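Lactaldehyde dehydrogenase (Escherichia coli, PDB 2IMP) catalyses the irreversible NAD+-dependent oxidation of L-lactaldehyde to L-lactate and also oxidises glycolaldehyde to glycolate, as a homotetramer of the aldehyde dehydrogenase family. Local coordinates at residues P8-D12 with G13-T17; V174-P177 with S178-T181; G213-L216 with A217-K221; T228-V231 with S232-E235; L328-A331 with A332-E335. All coordinates share one frame; numbering follows the deposited sequence.

Contact 1: P8-D12 with G13-T17; sequences PMYID and GQFVT
Met9 and Val16 face each other as the antiparallel hydrogen-bonded pair of a beta hairpin formed by strands 5-11 and 14-16. Val16 N gives its hydrogen to Met9 O at 2.8 Å, and Met9 N returns a longer bond of 3.3 Å to Val16 O. Nearer the turn, Ile11 N reaches Gln14 O at 3.1 Å, while the reverse bond from Gln14 N to Ile11 O is weak. A water supplements that end, donating to Ile11 O and to Gln14 OE1, and so ties the extended glutamine side chain back to the opposite strand. Next to the Met9-Val16 pair stand Tyr10 and Phe15, a non-hydrogen-bonded pair whose rings share one face of the hairpin in a T-shaped stack. The planes lie 62° apart, with the edge of Tyr10 directed at the face of Phe15. Turning CG of Tyr10 away from its own N and beside the carbonyl carbon (chi1 -167°) lays the ring along the backbone of Gly13 and Gln14, and its hydroxyl bonds to Asp193 of helix 183-195, on which both rings pack. Asp12 at the turn forms salt bridges with Arg55 and Arg199, fastening the hairpin to the body of the subunit. Strand 14-16 is the outermost strand of its sheet within the chain, while strand 5-11 also pairs with strand 34-39. Ile11 and Val16 meet loosely on the other face. Pro8 extends the aromatic side, its CG 3.8 Å from Phe15 CD2, and Tyr10 CD1 sits over the centre of the Phe15 ring, 3.5 Å above its plane.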
# COMPACT_ATOMS: atom_id res chain seq x y z
N PRO A 8 -4.53 44.42 0.62
CA PRO A 8 -3.61 44.24 1.74
C PRO A 8 -3.17 42.76 1.71
O PRO A 8 -3.81 41.93 1.05
CB PRO A 8 -4.50 44.51 2.95
CG PRO A 8 -5.79 43.88 2.52
CD PRO A 8 -5.93 44.33 1.08
N MET A 9 -2.09 42.44 2.41
CA MET A 9 -1.65 41.06 2.48
C MET A 9 -2.35 40.35 3.66
O MET A 9 -3.00 41.00 4.48
CB MET A 9 -0.13 40.99 2.68
CG MET A 9 0.68 41.46 1.47
SD MET A 9 2.48 41.29 1.69
CE MET A 9 3.06 42.83 0.94
N TYR A 10 -2.26 39.03 3.71
CA TYR A 10 -2.86 38.31 4.81
C TYR A 10 -1.77 37.58 5.60
O TYR A 10 -1.27 36.54 5.18
CB TYR A 10 -3.91 37.31 4.32
CG TYR A 10 -4.77 36.78 5.44
CD1 TYR A 10 -5.72 37.59 6.05
CD2 TYR A 10 -4.62 35.47 5.90
CE1 TYR A 10 -6.52 37.10 7.10
CE2 TYR A 10 -5.40 34.97 6.95
CZ TYR A 10 -6.34 35.80 7.54
OH TYR A 10 -7.10 35.32 8.58
N ILE A 11 -1.39 38.17 6.73
CA ILE A 11 -0.33 37.64 7.57
C ILE A 11 -0.72 37.41 9.04
O ILE A 11 -1.25 38.30 9.71
CB ILE A 11 0.90 38.57 7.51
CG1 ILE A 11 1.36 38.69 6.05
CG2 ILE A 11 2.02 38.04 8.40
CD1 ILE A 11 2.36 39.82 5.80
N ASP A 12 -0.44 36.20 9.52
CA ASP A 12 -0.73 35.80 10.90
C ASP A 12 -2.19 36.02 11.37
O ASP A 12 -2.43 36.57 12.45
CB ASP A 12 0.25 36.51 11.85
CG ASP A 12 0.29 35.86 13.24
OD1 ASP A 12 -0.24 34.73 13.39
OD2 ASP A 12 0.86 36.47 14.16
N GLY A 13 -3.14 35.58 10.56
CA GLY A 13 -4.54 35.68 10.94
C GLY A 13 -5.25 37.01 10.77
O GLY A 13 -6.36 37.18 11.28
N GLN A 14 -4.63 37.95 10.07
CA GLN A 14 -5.26 39.25 9.85
C GLN A 14 -4.78 39.95 8.57
O GLN A 14 -3.67 39.72 8.10
CB GLN A 14 -4.98 40.18 11.04
CG GLN A 14 -3.50 40.55 11.21
CD GLN A 14 -3.21 41.41 12.44
OE1 GLN A 14 -2.06 41.75 12.72
NE2 GLN A 14 -4.26 41.78 13.17
N PHE A 15 -5.64 40.78 7.99
CA PHE A 15 -5.21 41.53 6.82
C PHE A 15 -4.32 42.70 7.26
O PHE A 15 -4.66 43.43 8.18
CB PHE A 15 -6.42 42.05 6.03
CG PHE A 15 -7.14 40.99 5.25
CD1 PHE A 15 -8.33 40.45 5.71
CD2 PHE A 15 -6.61 40.51 4.06
CE1 PHE A 15 -8.99 39.46 5.00
CE2 PHE A 15 -7.26 39.51 3.33
CZ PHE A 15 -8.46 38.99 3.80
N VAL A 16 -3.17 42.84 6.61
CA VAL A 16 -2.24 43.91 6.95
C VAL A 16 -2.09 44.97 5.85
O VAL A 16 -1.62 44.67 4.76
CB VAL A 16 -0.84 43.35 7.30
CG1 VAL A 16 0.10 44.48 7.68
CG2 VAL A 16 -0.95 42.36 8.44
N THR A 17 -2.49 46.20 6.16
CA THR A 17 -2.39 47.28 5.19
C THR A 17 -0.94 47.63 4.80
O THR A 17 -0.10 47.87 5.66
CB THR A 17 -3.08 48.57 5.71
OG1 THR A 17 -4.50 48.35 5.82
CG2 THR A 17 -2.83 49.73 4.75
O HOH W 1 0.06 40.23 11.19

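Contact 2: V174-P177 with S178-T181; sequences VIKP and SEFT. With NAI (1,4-dihydronicotinamide adenine dinucleotide), chain D.
Lys176 and Glu179, flanking Pro177 and Ser178 in sequence, converge on the adenosine ribose of NADH at the end of strand 172-176. The lysine chain, bent at chi3 and chi4, brings Lys176 NZ to 2.9 Å from O2B and 3.0 Å from O3B of the cofactor. Pro177 O, met from above its carbonyl plane, and Gly207 O also accept from NZ, so four oxygens share the three hydrogens of the ammonium group. Glu179 has CG between N and the carbonyl carbon (chi1 54°) and a further bend at chi2, which turns the carboxylate to the cofactor. Its two oxygens serve different ends of NADH: Glu179 OE2 accepts from O2B at 2.9 Å, whereas OE1 takes a weak bond from the carboxamide nitrogen N7N. Phe180 presents one ring face to Glu179 CG and its edge to C2N of the nicotinamide, its CZ being 3.5 Å from that carbon. The backbone here forms a type I beta turn from Ser178 to Thr181, with Ser178 OG accepting from Phe180 N in an ST turn. Across the contact, Lys176 NZ and Glu179 OE2 form a long salt bridge of 3.8 Å. One ribose hydroxyl thus accepts from a cation and donates to an anion, an arrangement suited to a 2'-hydroxyl and probably unfavourable to the 2'-phosphate of NADP.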
# COMPACT_ATOMS: atom_id res chain seq x y z
N VAL A 174 2.49 29.61 3.28
CA VAL A 174 2.55 30.99 2.83
C VAL A 174 2.45 30.99 1.31
O VAL A 174 3.31 30.44 0.62
CB VAL A 174 3.88 31.69 3.20
CG1 VAL A 174 3.87 33.11 2.63
CG2 VAL A 174 4.06 31.74 4.71
N ILE A 175 1.38 31.58 0.80
CA ILE A 175 1.17 31.62 -0.63
C ILE A 175 1.35 32.99 -1.30
O ILE A 175 0.97 34.02 -0.74
CB ILE A 175 -0.24 31.08 -0.96
CG1 ILE A 175 -0.27 29.56 -0.79
CG2 ILE A 175 -0.66 31.51 -2.36
CD1 ILE A 175 -1.62 28.95 -1.00
N LYS A 176 1.94 32.97 -2.48
CA LYS A 176 2.09 34.17 -3.29
C LYS A 176 1.46 33.94 -4.66
O LYS A 176 1.95 33.14 -5.45
CB LYS A 176 3.55 34.58 -3.51
CG LYS A 176 3.64 35.94 -4.22
CD LYS A 176 5.02 36.25 -4.78
CE LYS A 176 5.22 35.64 -6.16
NZ LYS A 176 4.31 36.25 -7.18
N PRO A 177 0.35 34.63 -4.95
CA PRO A 177 -0.27 34.43 -6.26
C PRO A 177 0.55 35.18 -7.32
O PRO A 177 1.45 35.95 -6.98
CB PRO A 177 -1.65 35.04 -6.07
CG PRO A 177 -1.33 36.24 -5.19
CD PRO A 177 -0.35 35.67 -4.17
N SER A 178 0.26 34.93 -8.59
CA SER A 178 0.94 35.67 -9.65
C SER A 178 0.56 37.16 -9.56
O SER A 178 -0.57 37.47 -9.17
CB SER A 178 0.52 35.13 -11.02
OG SER A 178 0.78 36.08 -12.05
N GLU A 179 1.48 38.06 -9.89
CA GLU A 179 1.16 39.48 -9.84
C GLU A 179 0.06 39.89 -10.85
O GLU A 179 -0.54 40.95 -10.73
CB GLU A 179 2.41 40.33 -10.09
CG GLU A 179 3.18 40.00 -11.36
CD GLU A 179 4.32 39.02 -11.11
OE1 GLU A 179 5.48 39.40 -11.38
OE2 GLU A 179 4.05 37.89 -10.65
N PHE A 180 -0.18 39.02 -11.83
CA PHE A 180 -1.19 39.26 -12.86
C PHE A 180 -2.60 38.80 -12.45
O PHE A 180 -3.60 39.31 -12.98
CB PHE A 180 -0.81 38.54 -14.15
CG PHE A 180 0.50 38.97 -14.71
CD1 PHE A 180 0.69 40.28 -15.13
CD2 PHE A 180 1.55 38.07 -14.80
CE1 PHE A 180 1.92 40.70 -15.63
CE2 PHE A 180 2.79 38.48 -15.30
CZ PHE A 180 2.97 39.79 -15.71
N THR A 181 -2.68 37.85 -11.53
CA THR A 181 -3.96 37.31 -11.08
C THR A 181 -4.07 37.12 -9.54
O THR A 181 -4.32 36.02 -9.06
CB THR A 181 -4.25 35.95 -11.77
OG1 THR A 181 -3.21 35.02 -11.46
CG2 THR A 181 -4.31 36.12 -13.29
PA NAI D . 5.99 32.35 -14.27
O1A NAI D . 7.05 31.42 -13.85
O2A NAI D . 6.53 33.56 -15.05
O5B NAI D . 5.19 32.85 -12.97
C5B NAI D . 4.58 31.97 -12.04
C4B NAI D . 4.89 32.38 -10.59
O4B NAI D . 6.29 32.32 -10.31
C3B NAI D . 4.47 33.81 -10.23
O3B NAI D . 3.85 33.84 -8.95
C2B NAI D . 5.77 34.58 -10.31
O2B NAI D . 5.82 35.79 -9.60
C1B NAI D . 6.77 33.56 -9.81
N9A NAI D . 8.17 33.81 -10.27
C8A NAI D . 8.66 34.26 -11.50
N7A NAI D . 10.02 34.33 -11.42
C5A NAI D . 10.41 33.94 -10.19
C6A NAI D . 11.67 33.82 -9.57
N6A NAI D . 12.79 34.13 -10.23
N1A NAI D . 11.74 33.38 -8.24
C2A NAI D . 10.58 33.05 -7.53
N3A NAI D . 9.32 33.17 -8.16
C4A NAI D . 9.25 33.61 -9.46
O3 NAI D . 4.97 31.48 -15.14
PN NAI D . 3.51 31.91 -15.67
O1N NAI D . 2.68 32.43 -14.57
O2N NAI D . 2.97 30.73 -16.44
O5D NAI D . 3.91 33.06 -16.74
C5D NAI D . 3.76 34.44 -16.54
C4D NAI D . 4.31 35.13 -17.77
O4D NAI D . 4.43 36.52 -17.51
C3D NAI D . 5.65 34.76 -18.45
O3D NAI D . 5.41 34.06 -19.66
C2D NAI D . 6.37 36.07 -18.67
O2D NAI D . 7.02 36.13 -19.92
C1D NAI D . 5.27 37.08 -18.49
N1N NAI D . 5.84 38.42 -18.11
C2N NAI D . 6.07 38.65 -16.75
C3N NAI D . 6.60 39.90 -16.33
C7N NAI D . 6.86 40.17 -14.86
O7N NAI D . 7.37 41.41 -14.49
N7N NAI D . 6.61 39.29 -13.90
C4N NAI D . 6.88 40.90 -17.32
C5N NAI D . 6.64 40.64 -18.70
C6N NAI D . 6.11 39.38 -19.08

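Contact 3: G213-L216 with A217-K221; sequences GQEL and AGNPK. With NAI (1,4-dihydronicotinamide adenine dinucleotide), chain D.
Glu215 and Asn219 join their side chains across the last turn of helix 209-218, where OE2 of the glutamate accepts from Asn219 ND2 at 2.9 Å. The nitrogen approaches nearly along the C-O axis of the carboxylate, and the carboxylate and amide planes stand 86° apart, almost perpendicular. The glutamate chain bends at chi2 to run toward the helix end, while the asparagine, with CG opposite its own N (chi1 -171°), lays CB against Glu215 O and OE2. Backbone bonds span the same turn: Asn219 N donates to Glu215 O at 3.0 Å, and Gly218 N to Gln214 O at 2.8 Å. Ala217 N is held less firmly, by weak bonds to the carbonyls of Gly213 and Gln214. Beyond the helix, the other end of the asparagine amide is used as well. Its OD1 accepts from Lys221 N in an Asx turn, the donor lying in the carbonyl plane, which fixes the rotation of the amide while the chain turns toward strand 222-227. Arg47 of helix 43-62 forms a salt bridge with Glu215 OE2, so that this oxygen has a second partner.

The residues just before Glu215 meet the adenine of NADH. Gln214 NE2 donates to N1A at 2.8 Å, in a nearly straight bond of 176°, and the Gln214 OE1 bond with Thr240 orients the amide. Gly213 brings its backbone beside C2A of the base. N1A is an acceptor in neutral adenine, and the amide hydrogen offered to it matches that character, consistent with recognition of adenine at N1A.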
# COMPACT_ATOMS: atom_id res chain seq x y z
N GLY A 213 8.76 36.07 -4.29
CA GLY A 213 8.90 34.68 -4.68
C GLY A 213 10.22 34.09 -4.25
O GLY A 213 10.28 32.98 -3.72
N GLN A 214 11.30 34.82 -4.49
CA GLN A 214 12.63 34.35 -4.10
C GLN A 214 12.78 34.14 -2.59
O GLN A 214 13.45 33.20 -2.16
CB GLN A 214 13.70 35.31 -4.62
CG GLN A 214 14.07 35.07 -6.07
CD GLN A 214 14.82 33.76 -6.27
OE1 GLN A 214 15.93 33.59 -5.77
NE2 GLN A 214 14.22 32.83 -7.01
N GLU A 215 12.16 35.00 -1.79
CA GLU A 215 12.23 34.84 -0.34
C GLU A 215 11.46 33.57 0.11
O GLU A 215 11.85 32.89 1.06
CB GLU A 215 11.67 36.10 0.35
CG GLU A 215 11.74 36.11 1.88
CD GLU A 215 13.14 35.87 2.44
OE1 GLU A 215 14.14 36.22 1.78
OE2 GLU A 215 13.25 35.33 3.56
N LEU A 216 10.37 33.26 -0.59
CA LEU A 216 9.61 32.06 -0.26
C LEU A 216 10.38 30.77 -0.63
O LEU A 216 10.11 29.69 -0.10
CB LEU A 216 8.25 32.09 -0.98
CG LEU A 216 7.29 33.22 -0.57
CD1 LEU A 216 6.00 33.12 -1.36
CD2 LEU A 216 7.00 33.15 0.93
N ALA A 217 11.34 30.91 -1.53
CA ALA A 217 12.17 29.79 -1.94
C ALA A 217 13.50 29.69 -1.16
O ALA A 217 13.99 28.59 -0.89
CB ALA A 217 12.46 29.88 -3.45
N GLY A 218 14.05 30.85 -0.79
CA GLY A 218 15.32 30.88 -0.09
C GLY A 218 15.34 31.00 1.42
O GLY A 218 16.40 30.87 2.03
N ASN A 219 14.20 31.25 2.05
CA ASN A 219 14.19 31.36 3.50
C ASN A 219 14.46 29.99 4.19
O ASN A 219 13.79 29.00 3.91
CB ASN A 219 12.85 31.93 3.97
CG ASN A 219 12.85 32.27 5.44
OD1 ASN A 219 12.98 31.39 6.30
ND2 ASN A 219 12.70 33.56 5.75
N PRO A 220 15.46 29.94 5.09
CA PRO A 220 15.83 28.72 5.81
C PRO A 220 14.73 28.04 6.66
O PRO A 220 14.85 26.86 6.98
CB PRO A 220 17.03 29.17 6.66
CG PRO A 220 16.72 30.61 6.93
CD PRO A 220 16.22 31.10 5.59
N LYS A 221 13.69 28.77 7.01
CA LYS A 221 12.62 28.19 7.80
C LYS A 221 11.60 27.39 6.96
O LYS A 221 10.75 26.68 7.50
CB LYS A 221 11.88 29.28 8.58
CG LYS A 221 12.75 30.00 9.60
CD LYS A 221 11.94 31.03 10.36
CE LYS A 221 12.77 31.69 11.44
NZ LYS A 221 11.93 32.57 12.27
PA NAI D . 5.99 32.35 -14.27
O1A NAI D . 7.05 31.42 -13.85
O2A NAI D . 6.53 33.56 -15.05
O5B NAI D . 5.19 32.85 -12.97
C5B NAI D . 4.58 31.97 -12.04
C4B NAI D . 4.89 32.38 -10.59
O4B NAI D . 6.29 32.32 -10.31
C3B NAI D . 4.47 33.81 -10.23
O3B NAI D . 3.85 33.84 -8.95
C2B NAI D . 5.77 34.58 -10.31
O2B NAI D . 5.82 35.79 -9.60
C1B NAI D . 6.77 33.56 -9.81
N9A NAI D . 8.17 33.81 -10.27
C8A NAI D . 8.66 34.26 -11.50
N7A NAI D . 10.02 34.33 -11.42
C5A NAI D . 10.41 33.94 -10.19
C6A NAI D . 11.67 33.82 -9.57
N6A NAI D . 12.79 34.13 -10.23
N1A NAI D . 11.74 33.38 -8.24
C2A NAI D . 10.58 33.05 -7.53
N3A NAI D . 9.32 33.17 -8.16
C4A NAI D . 9.25 33.61 -9.46
O3 NAI D . 4.97 31.48 -15.14
PN NAI D . 3.51 31.91 -15.67
O1N NAI D . 2.68 32.43 -14.57
O2N NAI D . 2.97 30.73 -16.44
O5D NAI D . 3.91 33.06 -16.74
C5D NAI D . 3.76 34.44 -16.54
C4D NAI D . 4.31 35.13 -17.77
O4D NAI D . 4.43 36.52 -17.51
C3D NAI D . 5.65 34.76 -18.45
O3D NAI D . 5.41 34.06 -19.66
C2D NAI D . 6.37 36.07 -18.67
O2D NAI D . 7.02 36.13 -19.92
C1D NAI D . 5.27 37.08 -18.49
N1N NAI D . 5.84 38.42 -18.11
C2N NAI D . 6.07 38.65 -16.75
C3N NAI D . 6.60 39.90 -16.33
C7N NAI D . 6.86 40.17 -14.86
O7N NAI D . 7.37 41.41 -14.49
N7N NAI D . 6.61 39.29 -13.90
C4N NAI D . 6.88 40.90 -17.32
C5N NAI D . 6.64 40.64 -18.70
C6N NAI D . 6.11 39.38 -19.08

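Contact 4: T228-V231 with S232-E235; sequences TGSV and SAGE. With NAI (1,4-dihydronicotinamide adenine dinucleotide), chain D.
Ser230 OG is gripped by two partners, donating to the phosphate oxygen O1A of NADH at 2.8 Å and accepting from Ala233 N at 3.2 Å. The second bond makes Ser230 the N-cap of helix 231-242. With OG between N and the carbonyl carbon (chi1 76°), the hydroxyl lies within reach of both Ala233 N and O1A. Ser230 N adds two bonds to the diphosphate, one to O1A at 3.1 Å and the other to the bridging O3 at 3.0 Å. The helix N-terminus, whose dipole would be expected to stabilise negative charge, thus lies against the diphosphate. Gly229 CA passes 3.6 Å from O3 of NADH, at backbone angles that only glycine readily adopts. In the first turn Gly234 N donates to Ser230 O in the carbonyl plane, and Glu235 N donates to Val231 O. The side chains of Val231 and Glu235 run side by side in the same direction, with CG2 of Val231 3.7 Å from Glu235 OE2, and both pack on Ile245 of a second subunit. Residues 228-230 are the loop from strand 222-227 into helix 231-242, whose first turn follows, in a Rossmann-type nucleotide-binding domain.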
# COMPACT_ATOMS: atom_id res chain seq x y z
N THR A 228 4.17 26.42 -9.56
CA THR A 228 3.67 26.06 -10.87
C THR A 228 3.84 27.25 -11.83
O THR A 228 3.56 28.39 -11.45
CB THR A 228 2.19 25.64 -10.80
OG1 THR A 228 2.06 24.50 -9.94
CG2 THR A 228 1.68 25.29 -12.19
N GLY A 229 4.31 26.98 -13.05
CA GLY A 229 4.51 28.05 -14.02
C GLY A 229 5.59 27.78 -15.06
O GLY A 229 5.72 26.65 -15.53
N SER A 230 6.36 28.81 -15.41
CA SER A 230 7.41 28.68 -16.42
C SER A 230 8.67 27.94 -15.96
O SER A 230 9.06 28.02 -14.79
CB SER A 230 7.83 30.05 -16.95
OG SER A 230 8.65 30.73 -16.00
N VAL A 231 9.31 27.24 -16.89
CA VAL A 231 10.53 26.51 -16.58
C VAL A 231 11.67 27.45 -16.13
O VAL A 231 12.52 27.07 -15.32
CB VAL A 231 11.00 25.67 -17.80
CG1 VAL A 231 11.37 26.58 -18.96
CG2 VAL A 231 12.18 24.81 -17.41
N SER A 232 11.67 28.67 -16.67
CA SER A 232 12.68 29.65 -16.31
C SER A 232 12.60 30.04 -14.82
O SER A 232 13.61 30.13 -14.12
CB SER A 232 12.53 30.90 -17.18
OG SER A 232 13.50 31.87 -16.82
N ALA A 233 11.38 30.29 -14.35
CA ALA A 233 11.16 30.63 -12.95
C ALA A 233 11.45 29.42 -12.03
O ALA A 233 12.00 29.58 -10.94
CB ALA A 233 9.74 31.11 -12.75
N GLY A 234 11.06 28.23 -12.50
CA GLY A 234 11.29 27.02 -11.73
C GLY A 234 12.78 26.81 -11.51
O GLY A 234 13.20 26.37 -10.43
N GLU A 235 13.58 27.12 -12.52
CA GLU A 235 15.03 26.98 -12.41
C GLU A 235 15.61 27.92 -11.33
O GLU A 235 16.47 27.52 -10.53
CB GLU A 235 15.71 27.31 -13.74
CG GLU A 235 15.45 26.33 -14.87
CD GLU A 235 16.01 26.84 -16.19
OE1 GLU A 235 17.17 27.32 -16.20
OE2 GLU A 235 15.31 26.75 -17.22
PA NAI D . 5.99 32.35 -14.27
O1A NAI D . 7.05 31.42 -13.85
O2A NAI D . 6.53 33.56 -15.05
O5B NAI D . 5.19 32.85 -12.97
C5B NAI D . 4.58 31.97 -12.04
C4B NAI D . 4.89 32.38 -10.59
O4B NAI D . 6.29 32.32 -10.31
C3B NAI D . 4.47 33.81 -10.23
O3B NAI D . 3.85 33.84 -8.95
C2B NAI D . 5.77 34.58 -10.31
O2B NAI D . 5.82 35.79 -9.60
C1B NAI D . 6.77 33.56 -9.81
N9A NAI D . 8.17 33.81 -10.27
C8A NAI D . 8.66 34.26 -11.50
N7A NAI D . 10.02 34.33 -11.42
C5A NAI D . 10.41 33.94 -10.19
C6A NAI D . 11.67 33.82 -9.57
N6A NAI D . 12.79 34.13 -10.23
N1A NAI D . 11.74 33.38 -8.24
C2A NAI D . 10.58 33.05 -7.53
N3A NAI D . 9.32 33.17 -8.16
C4A NAI D . 9.25 33.61 -9.46
O3 NAI D . 4.97 31.48 -15.14
PN NAI D . 3.51 31.91 -15.67
O1N NAI D . 2.68 32.43 -14.57
O2N NAI D . 2.97 30.73 -16.44
O5D NAI D . 3.91 33.06 -16.74
C5D NAI D . 3.76 34.44 -16.54
C4D NAI D . 4.31 35.13 -17.77
O4D NAI D . 4.43 36.52 -17.51
C3D NAI D . 5.65 34.76 -18.45
O3D NAI D . 5.41 34.06 -19.66
C2D NAI D . 6.37 36.07 -18.67
O2D NAI D . 7.02 36.13 -19.92
C1D NAI D . 5.27 37.08 -18.49
N1N NAI D . 5.84 38.42 -18.11
C2N NAI D . 6.07 38.65 -16.75
C3N NAI D . 6.60 39.90 -16.33
C7N NAI D . 6.86 40.17 -14.86
O7N NAI D . 7.37 41.41 -14.49
N7N NAI D . 6.61 39.29 -13.90
C4N NAI D . 6.88 40.90 -17.32
C5N NAI D . 6.64 40.64 -18.70
C6N NAI D . 6.11 39.38 -19.08

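Contact 5: L328-A331 with A332-E335; sequences LINA and AALE. With NAI (1,4-dihydronicotinamide adenine dinucleotide), chain D.
Asn330 turns its side chain back on the helix that follows it, starting from a CB whose CG lies between the backbone N and the carbonyl carbon (chi1 55°). From there the amide divides its two ends. Asn330 OD1 accepts from Ala333 N at 3.0 Å, nearly in line with the carbonyl, and also lies 3.4 Å from Ala333 CB. ND2 of Asn330 faces the other way, toward the nicotinamide ribose of NADH, where it comes to 3.6 Å from O4D. The OD1 bond is a capping bond, with Asn330 at the N-cap position of helix 331-346, and the ring oxygen contact shows how one residue can both begin a helix and border the cofactor. The helix opens with Leu334 N donating to Asn330 O and Glu335 N donating to Ala331 O in a bond of 173°. Ala332 supplies the next contact with NADH, its CB 3.4 Å from C6N of the nicotinamide. The loop residues also pack on the first turn: Ile329 CG2 touches Ala333 CB, and Leu328 sends CD1 to within 3.6 Å of Leu334 CA, with the two leucine CD1 atoms 4.0 Å apart. Residues 328-330 end the loop after helix 298-310 and lead into helix 331-346; Leu328 is joined to Tyr363 by backbone hydrogen bonding, and Ile329 packs on Trp152.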
# COMPACT_ATOMS: atom_id res chain seq x y z
N LEU A 328 -5.21 36.85 -24.34
CA LEU A 328 -4.03 36.30 -23.70
C LEU A 328 -3.76 37.09 -22.39
O LEU A 328 -4.21 38.23 -22.26
CB LEU A 328 -2.82 36.39 -24.63
CG LEU A 328 -2.91 35.59 -25.93
CD1 LEU A 328 -1.57 35.65 -26.65
CD2 LEU A 328 -3.27 34.14 -25.61
N ILE A 329 -3.03 36.49 -21.45
CA ILE A 329 -2.78 37.14 -20.17
C ILE A 329 -2.19 38.58 -20.22
O ILE A 329 -2.69 39.48 -19.55
CB ILE A 329 -1.88 36.25 -19.26
CG1 ILE A 329 -1.89 36.78 -17.82
CG2 ILE A 329 -0.46 36.22 -19.79
CD1 ILE A 329 -3.28 36.82 -17.20
N ASN A 330 -1.14 38.78 -21.01
CA ASN A 330 -0.53 40.10 -21.11
C ASN A 330 0.18 40.40 -22.45
O ASN A 330 0.25 39.54 -23.34
CB ASN A 330 0.47 40.31 -19.96
CG ASN A 330 1.51 39.21 -19.89
OD1 ASN A 330 2.06 38.79 -20.91
ND2 ASN A 330 1.81 38.75 -18.68
N ALA A 331 0.69 41.62 -22.57
CA ALA A 331 1.39 42.06 -23.77
C ALA A 331 2.55 41.15 -24.22
O ALA A 331 2.61 40.75 -25.38
CB ALA A 331 1.90 43.49 -23.57
N ALA A 332 3.45 40.84 -23.30
CA ALA A 332 4.58 39.98 -23.64
C ALA A 332 4.14 38.63 -24.19
O ALA A 332 4.76 38.10 -25.11
CB ALA A 332 5.45 39.78 -22.43
N ALA A 333 3.07 38.09 -23.61
CA ALA A 333 2.53 36.82 -24.06
C ALA A 333 2.10 36.90 -25.54
O ALA A 333 2.45 36.04 -26.35
CB ALA A 333 1.35 36.42 -23.19
N LEU A 334 1.34 37.95 -25.86
CA LEU A 334 0.89 38.18 -27.22
C LEU A 334 2.07 38.32 -28.19
O LEU A 334 2.10 37.69 -29.25
CB LEU A 334 0.01 39.43 -27.28
CG LEU A 334 -0.55 39.82 -28.65
CD1 LEU A 334 -1.37 38.68 -29.22
CD2 LEU A 334 -1.41 41.06 -28.52
N GLU A 335 3.04 39.16 -27.81
CA GLU A 335 4.22 39.36 -28.64
C GLU A 335 4.98 38.06 -28.93
O GLU A 335 5.35 37.80 -30.07
CB GLU A 335 5.17 40.36 -27.97
CG GLU A 335 4.71 41.80 -28.04
CD GLU A 335 5.69 42.75 -27.39
OE1 GLU A 335 6.90 42.66 -27.71
OE2 GLU A 335 5.27 43.59 -26.56
PA NAI D . 5.99 32.35 -14.27
O1A NAI D . 7.05 31.42 -13.85
O2A NAI D . 6.53 33.56 -15.05
O5B NAI D . 5.19 32.85 -12.97
C5B NAI D . 4.58 31.97 -12.04
C4B NAI D . 4.89 32.38 -10.59
O4B NAI D . 6.29 32.32 -10.31
C3B NAI D . 4.47 33.81 -10.23
O3B NAI D . 3.85 33.84 -8.95
C2B NAI D . 5.77 34.58 -10.31
O2B NAI D . 5.82 35.79 -9.60
C1B NAI D . 6.77 33.56 -9.81
N9A NAI D . 8.17 33.81 -10.27
C8A NAI D . 8.66 34.26 -11.50
N7A NAI D . 10.02 34.33 -11.42
C5A NAI D . 10.41 33.94 -10.19
C6A NAI D . 11.67 33.82 -9.57
N6A NAI D . 12.79 34.13 -10.23
N1A NAI D . 11.74 33.38 -8.24
C2A NAI D . 10.58 33.05 -7.53
N3A NAI D . 9.32 33.17 -8.16
C4A NAI D . 9.25 33.61 -9.46
O3 NAI D . 4.97 31.48 -15.14
PN NAI D . 3.51 31.91 -15.67
O1N NAI D . 2.68 32.43 -14.57
O2N NAI D . 2.97 30.73 -16.44
O5D NAI D . 3.91 33.06 -16.74
C5D NAI D . 3.76 34.44 -16.54
C4D NAI D . 4.31 35.13 -17.77
O4D NAI D . 4.43 36.52 -17.51
C3D NAI D . 5.65 34.76 -18.45
O3D NAI D . 5.41 34.06 -19.66
C2D NAI D . 6.37 36.07 -18.67
O2D NAI D . 7.02 36.13 -19.92
C1D NAI D . 5.27 37.08 -18.49
N1N NAI D . 5.84 38.42 -18.11
C2N NAI D . 6.07 38.65 -16.75
C3N NAI D . 6.60 39.90 -16.33
C7N NAI D . 6.86 40.17 -14.86
O7N NAI D . 7.37 41.41 -14.49
N7N NAI D . 6.61 39.29 -13.90
C4N NAI D . 6.88 40.90 -17.32
C5N NAI D . 6.64 40.64 -18.70
C6N NAI D . 6.11 39.38 -19.08

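In the fold
Contacts 2 to 5 all touch the same NADH and divide it among themselves: contact 3 takes the adenine, contact 2 the adenosine ribose and the carboxamide, contact 4 the diphosphate and contact 5 the nicotinamide end. Contacts 2 and 3 touch directly, Val174 CG1 lying 3.6 Å from Leu216 CD2, and Phe180 CZ of contact 2 is 3.4 Å from Asn330 ND2 of contact 5. Contacts 3 and 5 are about 28 Å apart between centres, bridged by the cofactor. Contact 4 also reaches the bound lactate through Thr228. Contact 1 stands apart, with the side chain of Met9 about 13 Å from NADH and about 8 Å from that of Lys176.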